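Local atomic coordinates of tyrosine-protein kinase receptor torso (Bombyx mori, PDB entry 5AOQ), a protein that senses the prothoracicotropic hormone PTTH at the cell surface as a receptor tyrosine kinase and thereby triggers MAPK signalling at the onset of insect metamorphosis. Residues 71-85 / 98-112. Numbering follows the deposited sequence.
Sequences SIRFETEPSEHWQLF and FTLIEPNNVFGELIT
Phe74 and Ile101 meet between two antiparallel strand pairs, 71-75 with 107-111 and 83-85 with 98-101, which belong to the two facing sheets of Torso's first extracellular FN3 domain, a beta sandwich. Followed outward, Phe74 starts with CB on the inner side of its strand; CG sits between the backbone N and the carbonyl carbon (chi1 56°), which swings the ring over Gly108, whose CA lies 4.2 Å from the ring centroid. CD2 then passes Gly108 O, CE2 touches Leu110 CD1 at 3.4 Å, CE1 meets Ile101 CD1 and also stands over the face of the Phe85 ring, and CZ, at the ring edge, ends against Thr99 CG2 of the other sheet at 3.5 Å. The bare alpha carbon of Gly108 leaves room for this ring. Ile101 CD1 also touches Phe85 CE1 and meets Thr76 CG2 tip to tip.

At the loop end, Trp82 lays one face of its indole on Glu102 CA and Pro103 CD, the latter 3.5 Å from the centroid of the five-membered ring, while Tyr37 of helix 27-38 meets it edge-to-face. With an alanine in place of this indole, Pro103 would probably lose its aromatic partner and a gap would open toward helix 27-38. Nearby, a backbone hydrogen bond from Asn104 N to Ser79 O (2.9 Å) ties the two connecting loops together.

On the other face of the 71-75/107-111 pair, Arg73 and Glu109 run side by side, their guanidinium and carboxylate planes 83° apart, joined by a long, weak bridge from NE to OE2 (3.5 Å). Arg73 has its stronger salt bridge with Asp190 and Glu109 with Lys204, both residues implicated in PTTH binding. The contact thus divides into an apolar seam that joins the two sheets and a face whose Arg73 and Glu109 are linked by charge to the second, hormone-binding FN3 domain.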
loop_
_atom_site.group_PDB
_atom_site.type_symbol
_atom_site.label_atom_id
_atom_site.label_comp_id
_atom_site.label_asym_id
_atom_site.label_seq_id
_atom_site.Cartn_x
_atom_site.Cartn_y
_atom_site.Cartn_z
ATOM N N SER A 71 -19.662 5.935 0.992
ATOM C CA SER A 71 -19.355 6.730 -0.206
ATOM C C SER A 71 -20.579 7.371 -0.881
ATOM O O SER A 71 -21.719 7.052 -0.557
ATOM C CB SER A 71 -18.626 5.860 -1.234
ATOM O OG SER A 71 -19.480 4.849 -1.741
ATOM N N ILE A 72 -20.318 8.272 -1.830
ATOM C CA ILE A 72 -21.359 8.910 -2.645
ATOM C C ILE A 72 -20.914 8.996 -4.098
ATOM O O ILE A 72 -19.798 9.411 -4.378
ATOM C CB ILE A 72 -21.708 10.346 -2.171
ATOM C CG1 ILE A 72 -22.320 10.338 -0.774
ATOM C CG2 ILE A 72 -22.692 11.016 -3.134
ATOM C CD1 ILE A 72 -21.316 10.508 0.320
ATOM N N ARG A 73 -21.786 8.596 -5.017
ATOM C CA ARG A 73 -21.507 8.702 -6.449
ATOM C C ARG A 73 -22.507 9.618 -7.144
ATOM O O ARG A 73 -23.716 9.395 -7.078
ATOM C CB ARG A 73 -21.515 7.319 -7.087
ATOM C CG ARG A 73 -20.424 6.433 -6.533
ATOM C CD ARG A 73 -20.533 5.023 -7.042
ATOM N NE ARG A 73 -19.676 4.133 -6.271
ATOM C CZ ARG A 73 -19.594 2.822 -6.458
ATOM N NH1 ARG A 73 -20.325 2.231 -7.393
ATOM N NH2 ARG A 73 -18.782 2.102 -5.701
ATOM N N PHE A 74 -21.989 10.646 -7.810
ATOM C CA PHE A 74 -22.821 11.682 -8.413
ATOM C C PHE A 74 -22.502 11.916 -9.888
ATOM O O PHE A 74 -21.461 11.479 -10.397
ATOM C CB PHE A 74 -22.656 12.994 -7.646
ATOM C CG PHE A 74 -21.235 13.457 -7.549
ATOM C CD1 PHE A 74 -20.684 14.254 -8.537
ATOM C CD2 PHE A 74 -20.443 13.084 -6.477
ATOM C CE1 PHE A 74 -19.373 14.676 -8.454
ATOM C CE2 PHE A 74 -19.131 13.503 -6.388
ATOM C CZ PHE A 74 -18.595 14.299 -7.378
ATOM N N GLU A 75 -23.409 12.630 -10.552
ATOM C CA GLU A 75 -23.279 12.978 -11.963
ATOM C C GLU A 75 -23.265 14.491 -12.148
ATOM O O GLU A 75 -23.908 15.227 -11.395
ATOM C CB GLU A 75 -24.424 12.370 -12.775
ATOM C CG GLU A 75 -24.322 12.615 -14.277
ATOM C CD GLU A 75 -25.563 12.180 -15.026
ATOM O OE1 GLU A 75 -26.486 11.634 -14.386
ATOM O OE2 GLU A 75 -25.620 12.393 -16.255
ATOM N N THR A 76 -22.527 14.942 -13.155
ATOM C CA THR A 76 -22.456 16.355 -13.497
ATOM C C THR A 76 -22.724 16.560 -14.979
ATOM O O THR A 76 -22.834 15.597 -15.737
ATOM C CB THR A 76 -21.080 16.946 -13.159
ATOM O OG1 THR A 76 -20.133 16.573 -14.168
ATOM C CG2 THR A 76 -20.605 16.447 -11.812
ATOM N N GLU A 77 -22.836 17.818 -15.384
ATOM C CA GLU A 77 -22.969 18.148 -16.793
ATOM C C GLU A 77 -21.569 18.221 -17.395
ATOM O O GLU A 77 -20.638 18.686 -16.737
ATOM C CB GLU A 77 -23.723 19.464 -16.969
ATOM C CG GLU A 77 -25.168 19.387 -16.499
ATOM C CD GLU A 77 -25.916 20.697 -16.655
ATOM O OE1 GLU A 77 -25.260 21.754 -16.771
ATOM O OE2 GLU A 77 -27.165 20.668 -16.657
ATOM N N PRO A 78 -21.411 17.758 -18.646
ATOM C CA PRO A 78 -20.075 17.714 -19.251
ATOM C C PRO A 78 -19.465 19.104 -19.400
ATOM O O PRO A 78 -20.035 19.951 -20.088
ATOM C CB PRO A 78 -20.328 17.071 -20.619
ATOM C CG PRO A 78 -21.754 17.371 -20.918
ATOM C CD PRO A 78 -22.458 17.344 -19.596
ATOM N N SER A 79 -18.319 19.322 -18.761
ATOM C CA SER A 79 -17.653 20.620 -18.794
ATOM C C SER A 79 -16.290 20.536 -19.465
ATOM O O SER A 79 -15.567 19.550 -19.317
ATOM C CB SER A 79 -17.494 21.171 -17.376
ATOM O OG SER A 79 -16.790 22.398 -17.388
ATOM N N GLU A 80 -15.953 21.585 -20.207
ATOM C CA GLU A 80 -14.664 21.682 -20.879
ATOM C C GLU A 80 -13.528 21.823 -19.871
ATOM O O GLU A 80 -12.382 21.476 -20.162
ATOM C CB GLU A 80 -14.664 22.865 -21.848
ATOM C CG GLU A 80 -14.937 24.208 -21.187
ATOM C CD GLU A 80 -14.989 25.351 -22.181
ATOM O OE1 GLU A 80 -14.847 25.092 -23.395
ATOM O OE2 GLU A 80 -15.175 26.509 -21.750
ATOM N N HIS A 81 -13.854 22.336 -18.688
ATOM C CA HIS A 81 -12.860 22.563 -17.642
ATOM C C HIS A 81 -12.864 21.436 -16.617
ATOM O O HIS A 81 -13.793 20.628 -16.570
ATOM C CB HIS A 81 -13.124 23.891 -16.928
ATOM C CG HIS A 81 -13.437 25.028 -17.850
ATOM N ND1 HIS A 81 -12.482 25.635 -18.636
ATOM C CD2 HIS A 81 -14.599 25.677 -18.102
ATOM C CE1 HIS A 81 -13.042 26.605 -19.338
ATOM N NE2 HIS A 81 -14.327 26.650 -19.033
ATOM N N TRP A 82 -11.817 21.386 -15.799
ATOM C CA TRP A 82 -11.780 20.481 -14.659
ATOM C C TRP A 82 -12.881 20.860 -13.684
ATOM O O TRP A 82 -13.326 22.008 -13.669
ATOM C CB TRP A 82 -10.423 20.539 -13.958
ATOM C CG TRP A 82 -9.412 19.589 -14.497
ATOM C CD1 TRP A 82 -8.587 19.788 -15.563
ATOM C CD2 TRP A 82 -9.102 18.290 -13.985
ATOM N NE1 TRP A 82 -7.785 18.689 -15.751
ATOM C CE2 TRP A 82 -8.082 17.755 -14.795
ATOM C CE3 TRP A 82 -9.590 17.525 -12.921
ATOM C CZ2 TRP A 82 -7.543 16.489 -14.576
ATOM C CZ3 TRP A 82 -9.053 16.269 -12.705
ATOM C CH2 TRP A 82 -8.040 15.764 -13.529
ATOM N N GLN A 83 -13.325 19.902 -12.875
ATOM C CA GLN A 83 -14.301 20.201 -11.831
ATOM C C GLN A 83 -13.861 19.663 -10.475
ATOM O O GLN A 83 -13.467 18.503 -10.355
ATOM C CB GLN A 83 -15.670 19.630 -12.200
ATOM C CG GLN A 83 -16.230 20.158 -13.512
ATOM C CD GLN A 83 -17.640 19.672 -13.779
ATOM O OE1 GLN A 83 -17.931 19.123 -14.842
ATOM N NE2 GLN A 83 -18.529 19.880 -12.815
ATOM N N LEU A 84 -13.940 20.521 -9.460
ATOM C CA LEU A 84 -13.613 20.150 -8.086
ATOM C C LEU A 84 -14.876 20.049 -7.247
ATOM O O LEU A 84 -15.765 20.896 -7.340
ATOM C CB LEU A 84 -12.650 21.166 -7.467
ATOM C CG LEU A 84 -12.359 21.011 -5.971
ATOM C CD1 LEU A 84 -11.710 19.671 -5.661
ATOM C CD2 LEU A 84 -11.478 22.151 -5.491
ATOM N N PHE A 85 -14.943 18.998 -6.433
ATOM C CA PHE A 85 -16.087 18.754 -5.562
ATOM C C PHE A 85 -15.640 18.469 -4.140
ATOM O O PHE A 85 -14.645 17.775 -3.927
ATOM C CB PHE A 85 -16.913 17.587 -6.093
ATOM C CG PHE A 85 -17.422 17.804 -7.479
ATOM C CD1 PHE A 85 -16.600 17.581 -8.569
ATOM C CD2 PHE A 85 -18.709 18.255 -7.696
ATOM C CE1 PHE A 85 -17.055 17.792 -9.846
ATOM C CE2 PHE A 85 -19.168 18.465 -8.974
ATOM C CZ PHE A 85 -18.339 18.238 -10.049
ATOM N N PHE A 98 -12.956 15.227 -0.802
ATOM C CA PHE A 98 -13.070 15.913 -2.082
ATOM C C PHE A 98 -12.823 14.982 -3.260
ATOM O O PHE A 98 -12.308 13.876 -3.093
ATOM C CB PHE A 98 -12.080 17.077 -2.143
ATOM C CG PHE A 98 -10.666 16.647 -2.410
ATOM C CD1 PHE A 98 -9.847 16.235 -1.372
ATOM C CD2 PHE A 98 -10.157 16.644 -3.699
ATOM C CE1 PHE A 98 -8.547 15.834 -1.613
ATOM C CE2 PHE A 98 -8.859 16.244 -3.946
ATOM C CZ PHE A 98 -8.053 15.838 -2.901
ATOM N N THR A 99 -13.198 15.439 -4.452
ATOM C CA THR A 99 -12.888 14.713 -5.680
ATOM C C THR A 99 -12.798 15.663 -6.871
ATOM O O THR A 99 -13.499 16.677 -6.933
ATOM C CB THR A 99 -13.934 13.620 -5.982
ATOM O OG1 THR A 99 -13.523 12.872 -7.134
ATOM C CG2 THR A 99 -15.307 14.226 -6.237
ATOM N N LEU A 100 -11.915 15.322 -7.805
ATOM C CA LEU A 100 -11.677 16.122 -9.001
ATOM C C LEU A 100 -12.139 15.412 -10.266
ATOM O O LEU A 100 -11.518 14.443 -10.701
ATOM C CB LEU A 100 -10.193 16.461 -9.114
ATOM C CG LEU A 100 -9.717 17.594 -8.212
ATOM C CD1 LEU A 100 -8.215 17.581 -8.129
ATOM C CD2 LEU A 100 -10.198 18.930 -8.752
ATOM N N ILE A 101 -13.227 15.896 -10.856
ATOM C CA ILE A 101 -13.721 15.333 -12.105
ATOM C C ILE A 101 -12.970 15.925 -13.295
ATOM O O ILE A 101 -12.958 17.142 -13.507
ATOM C CB ILE A 101 -15.241 15.560 -12.272
ATOM C CG1 ILE A 101 -15.997 14.704 -11.251
ATOM C CG2 ILE A 101 -15.688 15.235 -13.705
ATOM C CD1 ILE A 101 -17.508 14.725 -11.384
ATOM N N GLU A 102 -12.331 15.035 -14.048
ATOM C CA GLU A 102 -11.643 15.377 -15.286
ATOM C C GLU A 102 -12.643 15.912 -16.314
ATOM O O GLU A 102 -13.787 15.457 -16.346
ATOM C CB GLU A 102 -10.917 14.141 -15.829
ATOM C CG GLU A 102 -10.038 14.383 -17.046
ATOM C CD GLU A 102 -9.390 13.109 -17.557
ATOM O OE1 GLU A 102 -9.480 12.074 -16.864
ATOM O OE2 GLU A 102 -8.790 13.144 -18.653
ATOM N N PRO A 103 -12.225 16.881 -17.151
ATOM C CA PRO A 103 -13.140 17.438 -18.158
ATOM C C PRO A 103 -13.790 16.382 -19.050
ATOM O O PRO A 103 -13.260 15.279 -19.182
ATOM C CB PRO A 103 -12.234 18.364 -18.986
ATOM C CG PRO A 103 -10.829 18.012 -18.601
ATOM C CD PRO A 103 -10.920 17.561 -17.187
ATOM N N ASN A 104 -14.941 16.729 -19.623
ATOM C CA ASN A 104 -15.723 15.845 -20.494
ATOM C C ASN A 104 -16.362 14.670 -19.747
ATOM O O ASN A 104 -17.494 14.292 -20.048
ATOM C CB ASN A 104 -14.863 15.319 -21.648
ATOM C CG ASN A 104 -14.281 16.435 -22.493
ATOM O OD1 ASN A 104 -14.893 16.871 -23.469
ATOM N ND2 ASN A 104 -13.095 16.904 -22.124
ATOM N N ASN A 105 -15.650 14.091 -18.785
ATOM C CA ASN A 105 -16.237 13.067 -17.927
ATOM C C ASN A 105 -17.303 13.711 -17.047
ATOM O O ASN A 105 -17.228 14.906 -16.760
ATOM C CB ASN A 105 -15.166 12.388 -17.075
ATOM C CG ASN A 105 -15.578 11.003 -16.613
ATOM O OD1 ASN A 105 -16.760 10.737 -16.387
ATOM N ND2 ASN A 105 -14.603 10.112 -16.471
ATOM N N VAL A 106 -18.287 12.924 -16.619
ATOM C CA VAL A 106 -19.459 13.470 -15.937
ATOM C C VAL A 106 -19.777 12.793 -14.604
ATOM O O VAL A 106 -20.508 13.351 -13.786
ATOM C CB VAL A 106 -20.708 13.367 -16.836
ATOM C CG1 VAL A 106 -20.580 14.299 -18.034
ATOM C CG2 VAL A 106 -20.932 11.930 -17.287
ATOM N N PHE A 107 -19.229 11.601 -14.383
ATOM C CA PHE A 107 -19.482 10.862 -13.149
ATOM C C PHE A 107 -18.332 11.010 -12.160
ATOM O O PHE A 107 -17.165 11.035 -12.552
ATOM C CB PHE A 107 -19.723 9.385 -13.457
ATOM C CG PHE A 107 -21.079 9.105 -14.038
ATOM C CD1 PHE A 107 -22.203 9.093 -13.227
ATOM C CD2 PHE A 107 -21.235 8.862 -15.392
ATOM C CE1 PHE A 107 -23.454 8.842 -13.754
ATOM C CE2 PHE A 107 -22.484 8.609 -15.925
ATOM C CZ PHE A 107 -23.595 8.599 -15.105
ATOM N N GLY A 108 -18.670 11.111 -10.876
ATOM C CA GLY A 108 -17.662 11.242 -9.836
ATOM C C GLY A 108 -18.067 10.605 -8.521
ATOM O O GLY A 108 -19.242 10.304 -8.302
ATOM N N GLU A 109 -17.085 10.406 -7.644
ATOM C CA GLU A 109 -17.316 9.777 -6.346
ATOM C C GLU A 109 -16.636 10.522 -5.196
ATOM O O GLU A 109 -15.529 11.042 -5.342
ATOM C CB GLU A 109 -16.833 8.325 -6.370
ATOM C CG GLU A 109 -17.110 7.562 -5.080
ATOM C CD GLU A 109 -16.585 6.142 -5.114
ATOM O OE1 GLU A 109 -15.704 5.849 -5.950
ATOM O OE2 GLU A 109 -17.053 5.315 -4.302
ATOM N N LEU A 110 -17.317 10.550 -4.052
ATOM C CA LEU A 110 -16.816 11.163 -2.827
ATOM C C LEU A 110 -16.934 10.189 -1.659
ATOM O O LEU A 110 -17.998 9.618 -1.426
ATOM C CB LEU A 110 -17.593 12.441 -2.516
ATOM C CG LEU A 110 -17.213 13.676 -3.327
ATOM C CD1 LEU A 110 -18.348 14.686 -3.329
ATOM C CD2 LEU A 110 -15.944 14.296 -2.764
ATOM N N ILE A 111 -15.845 10.013 -0.916
ATOM C CA ILE A 111 -15.799 9.040 0.172
ATOM C C ILE A 111 -16.284 9.686 1.466
ATOM O O ILE A 111 -16.035 10.868 1.708
ATOM C CB ILE A 111 -14.378 8.470 0.368
ATOM C CG1 ILE A 111 -13.904 7.767 -0.906
ATOM C CG2 ILE A 111 -14.345 7.480 1.527
ATOM C CD1 ILE A 111 -13.208 8.675 -1.897
ATOM N N THR A 112 -16.975 8.905 2.293
ATOM C CA THR A 112 -17.492 9.393 3.568
ATOM C C THR A 112 -16.829 8.723 4.765
ATOM O O THR A 112 -16.486 7.541 4.723
ATOM C CB THR A 112 -19.018 9.166 3.661
ATOM O OG1 THR A 112 -19.674 9.884 2.614
ATOM C CG2 THR A 112 -19.569 9.630 5.005
#